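Glycerol dehydrogenase (Bacillus coagulans, PDB 6CSJ) catalyses the NAD-dependent oxidation of glycerol and related polyols, and in this double mutant has acquired D-lactate dehydrogenase activity. Local coordinates at residues A[29-34]-A[83-88]; A[267-272]-A[310-315]; A[283-288]-A[337-342]. The protein carries 2 engineered substitutions. All blocks are in the same frame, centred on the assembly; numbering follows the deposited sequence.

Interaction 1 (A[29-34]-A[83-88])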
loop_
_atom_site.group_PDB
_atom_site.type_symbol
_atom_site.label_atom_id
_atom_site.label_comp_id
_atom_site.label_asym_id
_atom_site.label_seq_id
_atom_site.Cartn_x
_atom_site.Cartn_y
_atom_site.Cartn_z
ATOM N N GLY A 29 -4.827 6.048 25.316
ATOM C CA GLY A 29 -4.809 7.304 26.070
ATOM C C GLY A 29 -6.173 7.898 26.402
ATOM O O GLY A 29 -7.221 7.395 25.986
ATOM N N LYS A 30 -6.139 8.992 27.173
ATOM C CA LYS A 30 -7.347 9.677 27.635
ATOM C C LYS A 30 -7.953 10.662 26.629
ATOM O O LYS A 30 -9.130 10.963 26.730
ATOM C CB LYS A 30 -7.044 10.384 28.959
ATOM C CG LYS A 30 -7.026 9.416 30.144
ATOM C CD LYS A 30 -5.812 8.502 30.313
ATOM C CE LYS A 30 -6.214 7.213 31.043
ATOM N NZ LYS A 30 -5.146 6.609 31.893
ATOM N N LYS A 31 -7.151 11.148 25.686
ATOM C CA LYS A 31 -7.571 12.220 24.782
ATOM C C LYS A 31 -7.044 11.996 23.355
ATOM O O LYS A 31 -5.845 12.097 23.106
ATOM C CB LYS A 31 -7.074 13.560 25.343
ATOM C CG LYS A 31 -7.430 14.801 24.532
ATOM C CD LYS A 31 -8.899 15.150 24.650
ATOM C CE LYS A 31 -9.284 16.262 23.675
ATOM N NZ LYS A 31 -8.731 17.594 24.029
ATOM N N ALA A 32 -7.958 11.713 22.431
ATOM C CA ALA A 32 -7.619 11.426 21.041
ATOM C C ALA A 32 -7.658 12.677 20.170
ATOM O O ALA A 32 -8.522 13.539 20.334
ATOM C CB ALA A 32 -8.560 10.379 20.474
ATOM N N PHE A 33 -6.703 12.763 19.245
ATOM C CA PHE A 33 -6.650 13.808 18.234
ATOM C C PHE A 33 -6.901 13.119 16.883
ATOM O O PHE A 33 -6.057 12.371 16.401
ATOM C CB PHE A 33 -5.278 14.496 18.290
ATOM C CG PHE A 33 -5.124 15.649 17.339
ATOM C CD1 PHE A 33 -5.699 16.877 17.624
ATOM C CD2 PHE A 33 -4.372 15.517 16.172
ATOM C CE1 PHE A 33 -5.547 17.954 16.755
ATOM C CE2 PHE A 33 -4.215 16.588 15.302
ATOM C CZ PHE A 33 -4.807 17.805 15.588
ATOM N N ILE A 34 -8.061 13.378 16.287
ATOM C CA ILE A 34 -8.559 12.603 15.159
ATOM C C ILE A 34 -8.489 13.427 13.870
ATOM O O ILE A 34 -9.282 14.347 13.672
ATOM C CB ILE A 34 -9.995 12.082 15.452
ATOM C CG1 ILE A 34 -9.978 11.191 16.706
ATOM C CG2 ILE A 34 -10.554 11.328 14.252
ATOM C CD1 ILE A 34 -11.320 10.690 17.169
ATOM N N GLU A 83 -4.281 20.871 22.578
ATOM C CA GLU A 83 -5.446 20.130 23.105
ATOM C C GLU A 83 -5.066 19.044 24.121
ATOM O O GLU A 83 -5.940 18.329 24.599
ATOM C CB GLU A 83 -6.240 19.506 21.951
ATOM C CG GLU A 83 -6.773 20.522 20.942
ATOM C CD GLU A 83 -7.251 19.873 19.649
ATOM O OE1 GLU A 83 -7.636 18.684 19.676
ATOM O OE2 GLU A 83 -7.251 20.550 18.599
ATOM N N GLU A 84 -3.776 18.930 24.447
ATOM C CA GLU A 84 -3.235 17.908 25.352
ATOM C C GLU A 84 -3.559 16.462 24.948
ATOM O O GLU A 84 -3.781 15.609 25.804
ATOM C CB GLU A 84 -3.653 18.194 26.795
ATOM C CG GLU A 84 -3.175 19.543 27.305
ATOM C CD GLU A 84 -3.660 19.833 28.713
ATOM O OE1 GLU A 84 -3.591 18.924 29.566
ATOM O OE2 GLU A 84 -4.094 20.980 28.992
ATOM N N ALA A 85 -3.544 16.193 23.644
ATOM C CA ALA A 85 -3.802 14.848 23.121
ATOM C C ALA A 85 -2.640 13.905 23.397
ATOM O O ALA A 85 -1.479 14.277 23.218
ATOM C CB ALA A 85 -4.083 14.907 21.632
ATOM N N ASP A 86 -2.964 12.691 23.833
ATOM C CA ASP A 86 -1.965 11.625 24.092
ATOM C C ASP A 86 -2.133 10.378 23.180
ATOM O O ASP A 86 -1.547 9.324 23.445
ATOM C CB ASP A 86 -1.994 11.235 25.581
ATOM C CG ASP A 86 -3.346 10.695 26.025
ATOM O OD1 ASP A 86 -4.309 10.695 25.215
ATOM O OD2 ASP A 86 -3.454 10.274 27.195
ATOM N N VAL A 87 -2.945 10.509 22.128
ATOM C CA VAL A 87 -3.039 9.504 21.055
ATOM C C VAL A 87 -3.569 10.186 19.789
ATOM O O VAL A 87 -4.466 11.030 19.857
ATOM C CB VAL A 87 -3.911 8.276 21.464
ATOM C CG1 VAL A 87 -5.312 8.690 21.898
ATOM C CG2 VAL A 87 -3.991 7.254 20.340
ATOM N N VAL A 88 -2.995 9.840 18.638
ATOM C CA VAL A 88 -3.390 10.455 17.365
ATOM C C VAL A 88 -4.039 9.406 16.458
ATOM O O VAL A 88 -3.616 8.252 16.425
ATOM C CB VAL A 88 -2.205 11.188 16.672
ATOM C CG1 VAL A 88 -0.973 10.296 16.560
ATOM C CG2 VAL A 88 -2.616 11.729 15.302
#
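Phe33 and Val88 pair in parallel with their CA atoms 4.8 Å apart, and Phe33 N donates to Val87 O at 2.9 Å, which sets the parallel register of strands 32-36 and 87-92. Just ahead of this pair, the Asp86 carboxylate receives two successive backbone N-H groups. Lys30 N reaches Asp86 OD2 on its syn lone pair at 3.0 Å, while Lys31 N meets Asp86 OD1 at 2.9 Å, 26° out of the carboxylate plane. Asp86 N answers by donating to Lys31 O at 3.0 Å. A chi1 of 61° places CG between the backbone N and carbonyl carbon of Asp86 and turns the carboxylate back to Lys30 and Lys31. An asparagine here has one carboxylate oxygen fewer and would probably leave the N-H of Lys30 or Lys31 without its mate. The Lys31 chain bends to put NZ 2.9 Å from Glu83 O, on a lone pair in the carbonyl plane. The edge of the Phe33 ring faces the Glu83 carboxylate, CD1 lying 3.4 Å from OE1, and Phe33 CB packs on Ala85 CB. Glu83 O belongs to the Schellman-capped end of helix 70-82, so the lysine ammonium probably offsets the partial negative charge there.

Interaction 2 (A[267-272]-A[310-315])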
loop_
_atom_site.group_PDB
_atom_site.type_symbol
_atom_site.label_atom_id
_atom_site.label_comp_id
_atom_site.label_asym_id
_atom_site.label_seq_id
_atom_site.Cartn_x
_atom_site.Cartn_y
_atom_site.Cartn_z
ATOM N N HIS A 267 0.527 8.467 -15.057
ATOM C CA HIS A 267 0.224 9.185 -13.805
ATOM C C HIS A 267 -1.245 9.067 -13.357
ATOM O O HIS A 267 -1.526 9.115 -12.172
ATOM C CB HIS A 267 0.633 10.664 -13.888
ATOM C CG HIS A 267 2.114 10.882 -13.984
ATOM N ND1 HIS A 267 2.669 12.091 -14.343
ATOM C CD2 HIS A 267 3.155 10.038 -13.790
ATOM C CE1 HIS A 267 3.987 11.985 -14.351
ATOM N NE2 HIS A 267 4.308 10.748 -14.014
ATOM N N HIS A 268 -2.169 8.893 -14.302
ATOM C CA HIS A 268 -3.583 8.668 -13.966
ATOM C C HIS A 268 -3.881 7.247 -13.405
ATOM O O HIS A 268 -4.977 7.011 -12.906
ATOM C CB HIS A 268 -4.486 8.996 -15.170
ATOM C CG HIS A 268 -4.608 7.890 -16.172
ATOM N ND1 HIS A 268 -3.642 7.633 -17.124
ATOM C CD2 HIS A 268 -5.590 6.977 -16.380
ATOM C CE1 HIS A 268 -4.023 6.613 -17.877
ATOM N NE2 HIS A 268 -5.201 6.194 -17.443
ATOM N N MET A 269 -2.933 6.315 -13.508
ATOM C CA MET A 269 -3.093 4.973 -12.945
ATOM C C MET A 269 -2.667 4.960 -11.482
ATOM O O MET A 269 -1.717 5.642 -11.098
ATOM C CB MET A 269 -2.241 3.948 -13.706
ATOM C CG MET A 269 -2.481 3.896 -15.210
ATOM S SD MET A 269 -4.181 3.555 -15.691
ATOM C CE MET A 269 -4.397 1.853 -15.161
ATOM N N TYR A 270 -3.360 4.167 -10.675
ATOM C CA TYR A 270 -3.043 4.060 -9.254
ATOM C C TYR A 270 -1.809 3.200 -9.011
ATOM O O TYR A 270 -1.353 2.474 -9.885
ATOM C CB TYR A 270 -4.238 3.506 -8.459
ATOM C CG TYR A 270 -5.493 4.355 -8.549
ATOM C CD1 TYR A 270 -5.455 5.735 -8.322
ATOM C CD2 TYR A 270 -6.722 3.781 -8.834
ATOM C CE1 TYR A 270 -6.602 6.510 -8.413
ATOM C CE2 TYR A 270 -7.875 4.541 -8.908
ATOM C CZ TYR A 270 -7.812 5.906 -8.693
ATOM O OH TYR A 270 -8.940 6.684 -8.776
ATOM N N HIS A 271 -1.282 3.313 -7.797
ATOM C CA HIS A 271 -0.052 2.658 -7.352
ATOM C C HIS A 271 -0.068 1.159 -7.654
ATOM O O HIS A 271 0.798 0.655 -8.358
ATOM C CB HIS A 271 0.144 2.940 -5.852
ATOM C CG HIS A 271 1.457 2.482 -5.291
ATOM N ND1 HIS A 271 2.520 3.340 -5.085
ATOM C CD2 HIS A 271 1.857 1.267 -4.834
ATOM C CE1 HIS A 271 3.528 2.665 -4.556
ATOM N NE2 HIS A 271 3.151 1.410 -4.395
ATOM N N GLY A 272 -1.078 0.460 -7.163
ATOM C CA GLY A 272 -1.142 -1.002 -7.280
ATOM C C GLY A 272 -1.395 -1.524 -8.687
ATOM O O GLY A 272 -0.983 -2.641 -9.029
ATOM N N GLY A 310 -0.086 -0.441 -22.773
ATOM C CA GLY A 310 -1.384 0.065 -23.236
ATOM C C GLY A 310 -2.409 0.201 -22.126
ATOM O O GLY A 310 -3.048 1.244 -22.001
ATOM N N ASP A 311 -2.537 -0.833 -21.290
ATOM C CA ASP A 311 -3.475 -0.806 -20.154
ATOM C C ASP A 311 -3.145 0.303 -19.130
ATOM O O ASP A 311 -4.020 0.713 -18.367
ATOM C CB ASP A 311 -3.525 -2.161 -19.422
ATOM C CG ASP A 311 -4.083 -3.298 -20.277
ATOM O OD1 ASP A 311 -4.683 -3.040 -21.348
ATOM O OD2 ASP A 311 -3.927 -4.471 -19.864
ATOM N N LEU A 312 -1.888 0.755 -19.100
ATOM C CA LEU A 312 -1.467 1.910 -18.300
ATOM C C LEU A 312 -1.604 3.267 -19.014
ATOM O O LEU A 312 -1.171 4.275 -18.466
ATOM C CB LEU A 312 -0.013 1.743 -17.851
ATOM C CG LEU A 312 0.357 0.466 -17.111
ATOM C CD1 LEU A 312 1.848 0.521 -16.775
ATOM C CD2 LEU A 312 -0.477 0.288 -15.847
ATOM N N GLY A 313 -2.190 3.292 -20.216
ATOM C CA GLY A 313 -2.396 4.522 -20.986
ATOM C C GLY A 313 -1.353 4.849 -22.046
ATOM O O GLY A 313 -1.482 5.860 -22.750
ATOM N N VAL A 314 -0.321 4.017 -22.172
ATOM C CA VAL A 314 0.780 4.260 -23.118
ATOM C C VAL A 314 0.344 3.792 -24.510
ATOM O O VAL A 314 0.283 2.600 -24.773
ATOM C CB VAL A 314 2.083 3.532 -22.705
ATOM C CG1 VAL A 314 3.230 3.902 -23.642
ATOM C CG2 VAL A 314 2.471 3.855 -21.272
ATOM N N LYS A 315 0.035 4.741 -25.392
ATOM C CA LYS A 315 -0.461 4.442 -26.738
ATOM C C LYS A 315 0.619 3.964 -27.708
ATOM O O LYS A 315 0.311 3.198 -28.610
ATOM C CB LYS A 315 -1.164 5.665 -27.343
ATOM C CG LYS A 315 -2.354 6.171 -26.523
ATOM C CD LYS A 315 -3.348 6.922 -27.396
ATOM C CE LYS A 315 -4.666 7.081 -26.683
ATOM N NZ LYS A 315 -5.518 8.064 -27.406
#
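Gly313 N donates to Gly310 O at 2.8 Å, closing a turn that sets Gly313 CA against the edge of the His268 imidazole, near its plane and 4.1 Å from His268 CE1. At a phi of 96°, a side chain on Gly313 would be forced against the preceding carbonyl oxygen, which disfavours any residue but glycine, and a CB there would also collide with the histidine. Leu312 O, one residue earlier, has two side chains of segment 267-272 lying against it in van der Waals contact: Met269 CG is 3.5 Å from this oxygen and His268 CE1 is 3.7 Å from it. No hydrogen bond joins the two segments, and the buried surface is small, 161 Å² over both sides. Met269 contributes the largest share, 59 Å². Its chain curls, with chi2 at -57° and chi3 at -68°, and this folding carries the methyl group along the loop until CE is 3.4 Å from Asp311 O. Met269 CG also touches Leu312 CD2 at 4.2 Å, the one apolar side-chain pair across the contact. His268 stands beside the methionine, with Met269 CG over one face of the imidazole, displaced toward the rim. Asp311 turns its side chain from the contact, forming a salt bridge with Lys363 and accepting a hydrogen bond from Val307 N. This surface contact therefore joins the lead-in to helix 271-285, with Tyr270 as its N-cap, to the loop between helices 290-303 and 319-329, and Leu312 also rests on Lys274 and Phe277 in the first turns of helix 271-285.

Interaction 3 (A[283-288]-A[337-342]); sequences LILEDA and YNMPFE
Phe341 presents its ring edge to Leu285, whose CG lies in the ring plane, 3.8 Å from CE1, while Met339 CB covers one face from within the same loop, offset toward the rim. The CZ corner points into the last helical turn at an oblique approach: Glu286 CA is 3.6 Å from CZ and Leu285 O is 3.7 Å from it. Glu286 CB is shared, touching Phe341 CE2 at 3.8 Å and the methyl carbon CE of Met339 at 3.8 Å. In the methionine, the bends at chi2 (-52°) and chi3 (-70°) turn CE back toward Glu286, where the two side chains cross at about a right angle. Glu286 packs mainly through CA and CB; its OE1 forms a salt bridge with Arg180 and its OE2 a hydrogen bond with Gln282. Leu285 also packs on Leu347 and Ala351 of helix 345-365. The helix ends just beyond, in a Schellman motif: Asp287 has positive phi, Asp287 N donates to Ile284 O at 2.9 Å, and Ala288 N donates to Leu283 O at 2.8 Å. The contact thus packs the 337-342 loop onto the C-terminal end of helix 271-285, within the helical C-terminal domain known in iron-containing alcohol dehydrogenases.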
loop_
_atom_site.group_PDB
_atom_site.type_symbol
_atom_site.label_atom_id
_atom_site.label_comp_id
_atom_site.label_asym_id
_atom_site.label_seq_id
_atom_site.Cartn_x
_atom_site.Cartn_y
_atom_site.Cartn_z
ATOM N N LEU A 283 8.608 -11.029 -13.362
ATOM C CA LEU A 283 8.541 -12.446 -13.727
ATOM C C LEU A 283 9.303 -12.769 -15.028
ATOM O O LEU A 283 9.921 -13.827 -15.140
ATOM C CB LEU A 283 7.084 -12.925 -13.808
ATOM C CG LEU A 283 6.274 -12.878 -12.509
ATOM C CD1 LEU A 283 4.840 -13.298 -12.779
ATOM C CD2 LEU A 283 6.877 -13.749 -11.430
ATOM N N ILE A 284 9.263 -11.852 -15.989
ATOM C CA ILE A 284 10.080 -11.960 -17.200
ATOM C C ILE A 284 11.572 -11.837 -16.838
ATOM O O ILE A 284 12.384 -12.653 -17.266
ATOM C CB ILE A 284 9.721 -10.877 -18.251
ATOM C CG1 ILE A 284 8.232 -10.930 -18.639
ATOM C CG2 ILE A 284 10.595 -11.024 -19.491
ATOM C CD1 ILE A 284 7.742 -12.260 -19.133
ATOM N N LEU A 285 11.907 -10.831 -16.031
ATOM C CA LEU A 285 13.287 -10.568 -15.614
ATOM C C LEU A 285 13.939 -11.789 -14.945
ATOM O O LEU A 285 15.046 -12.180 -15.309
ATOM C CB LEU A 285 13.333 -9.345 -14.685
ATOM C CG LEU A 285 14.688 -8.897 -14.117
ATOM C CD1 LEU A 285 15.661 -8.501 -15.213
ATOM C CD2 LEU A 285 14.466 -7.754 -13.139
ATOM N N GLU A 286 13.242 -12.389 -13.983
ATOM C CA GLU A 286 13.728 -13.618 -13.303
ATOM C C GLU A 286 13.431 -14.891 -14.113
ATOM O O GLU A 286 13.851 -15.974 -13.733
ATOM C CB GLU A 286 13.194 -13.742 -11.855
ATOM C CG GLU A 286 11.680 -13.850 -11.676
ATOM C CD GLU A 286 11.278 -14.068 -10.198
ATOM O OE1 GLU A 286 11.355 -15.226 -9.749
ATOM O OE2 GLU A 286 10.855 -13.126 -9.479
ATOM N N ASP A 287 12.701 -14.732 -15.218
ATOM C CA ASP A 287 12.299 -15.811 -16.110
ATOM C C ASP A 287 11.549 -16.895 -15.348
ATOM O O ASP A 287 11.893 -18.076 -15.411
ATOM C CB ASP A 287 13.499 -16.360 -16.890
ATOM C CG ASP A 287 13.082 -17.365 -17.976
ATOM O OD1 ASP A 287 12.101 -17.102 -18.709
ATOM O OD2 ASP A 287 13.719 -18.432 -18.082
ATOM N N ALA A 288 10.510 -16.476 -14.627
ATOM C CA ALA A 288 9.632 -17.399 -13.917
ATOM C C ALA A 288 9.002 -18.370 -14.920
ATOM O O ALA A 288 8.898 -18.037 -16.112
ATOM C CB ALA A 288 8.543 -16.630 -13.173
ATOM N N TYR A 337 17.943 -4.161 -7.017
ATOM C CA TYR A 337 19.169 -4.887 -6.680
ATOM C C TYR A 337 18.994 -5.968 -5.618
ATOM O O TYR A 337 19.959 -6.649 -5.289
ATOM C CB TYR A 337 20.305 -3.899 -6.317
ATOM C CG TYR A 337 20.594 -2.982 -7.491
ATOM C CD1 TYR A 337 21.193 -3.481 -8.653
ATOM C CD2 TYR A 337 20.194 -1.638 -7.476
ATOM C CE1 TYR A 337 21.412 -2.659 -9.754
ATOM C CE2 TYR A 337 20.423 -0.817 -8.570
ATOM C CZ TYR A 337 21.026 -1.334 -9.704
ATOM O OH TYR A 337 21.234 -0.538 -10.785
ATOM N N ASN A 338 17.774 -6.135 -5.091
ATOM C CA ASN A 338 17.456 -7.288 -4.233
ATOM C C ASN A 338 17.176 -8.566 -5.021
ATOM O O ASN A 338 17.029 -9.631 -4.413
ATOM C CB ASN A 338 16.277 -6.988 -3.305
ATOM C CG ASN A 338 16.628 -6.012 -2.206
ATOM O OD1 ASN A 338 17.790 -5.896 -1.789
ATOM N ND2 ASN A 338 15.617 -5.306 -1.717
ATOM N N MET A 339 17.092 -8.472 -6.352
ATOM C CA MET A 339 17.052 -9.669 -7.199
ATOM C C MET A 339 18.332 -10.496 -6.971
ATOM O O MET A 339 19.403 -9.920 -6.773
ATOM C CB MET A 339 16.923 -9.286 -8.674
ATOM C CG MET A 339 15.632 -8.563 -9.071
ATOM S SD MET A 339 14.083 -9.342 -8.575
ATOM C CE MET A 339 14.048 -10.791 -9.646
ATOM N N PRO A 340 18.235 -11.840 -6.981
ATOM C CA PRO A 340 19.424 -12.672 -6.711
ATOM C C PRO A 340 20.374 -12.855 -7.918
ATOM O O PRO A 340 21.078 -13.844 -8.007
ATOM C CB PRO A 340 18.803 -14.005 -6.272
ATOM C CG PRO A 340 17.524 -14.081 -7.043
ATOM C CD PRO A 340 17.035 -12.667 -7.233
ATOM N N PHE A 341 20.388 -11.900 -8.840
ATOM C CA PHE A 341 21.291 -11.897 -9.993
ATOM C C PHE A 341 21.623 -10.442 -10.350
ATOM O O PHE A 341 20.987 -9.520 -9.846
ATOM C CB PHE A 341 20.672 -12.639 -11.201
ATOM C CG PHE A 341 19.224 -12.304 -11.468
ATOM C CD1 PHE A 341 18.868 -11.192 -12.235
ATOM C CD2 PHE A 341 18.214 -13.115 -10.969
ATOM C CE1 PHE A 341 17.537 -10.895 -12.489
ATOM C CE2 PHE A 341 16.870 -12.817 -11.225
ATOM C CZ PHE A 341 16.541 -11.699 -11.991
ATOM N N GLU A 342 22.618 -10.248 -11.211
ATOM C CA GLU A 342 23.002 -8.914 -11.658
ATOM C C GLU A 342 21.924 -8.334 -12.584
ATOM O O GLU A 342 21.350 -9.040 -13.410
ATOM C CB GLU A 342 24.361 -8.936 -12.369
ATOM C CG GLU A 342 24.814 -7.568 -12.881
ATOM C CD GLU A 342 26.299 -7.501 -13.248
ATOM O OE1 GLU A 342 27.114 -8.292 -12.721
ATOM O OE2 GLU A 342 26.651 -6.624 -14.062
#

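Overall arrangement
Interaction 1 lies in the parallel-sheet domain, whereas interactions 2 and 3 belong to the helical part on the other side of the chain's centre; the centre of interaction 1 is 40 Å from that of interaction 2 and 46 Å from that of interaction 3. Interactions 2 and 3 use the two ends of helix 271-285, their centres 23 Å apart and nearest atoms about 13 Å apart. Segments 267-272, 283-288, 310-315 and 337-342 follow in that order, so these two contacts cross along the chain. Interaction 2 is probably nearest the active site: His271, in its first segment, meets His254 and Asp171, a trio consistent with the divalent-metal site of relatives, which lies in the interdomain cleft.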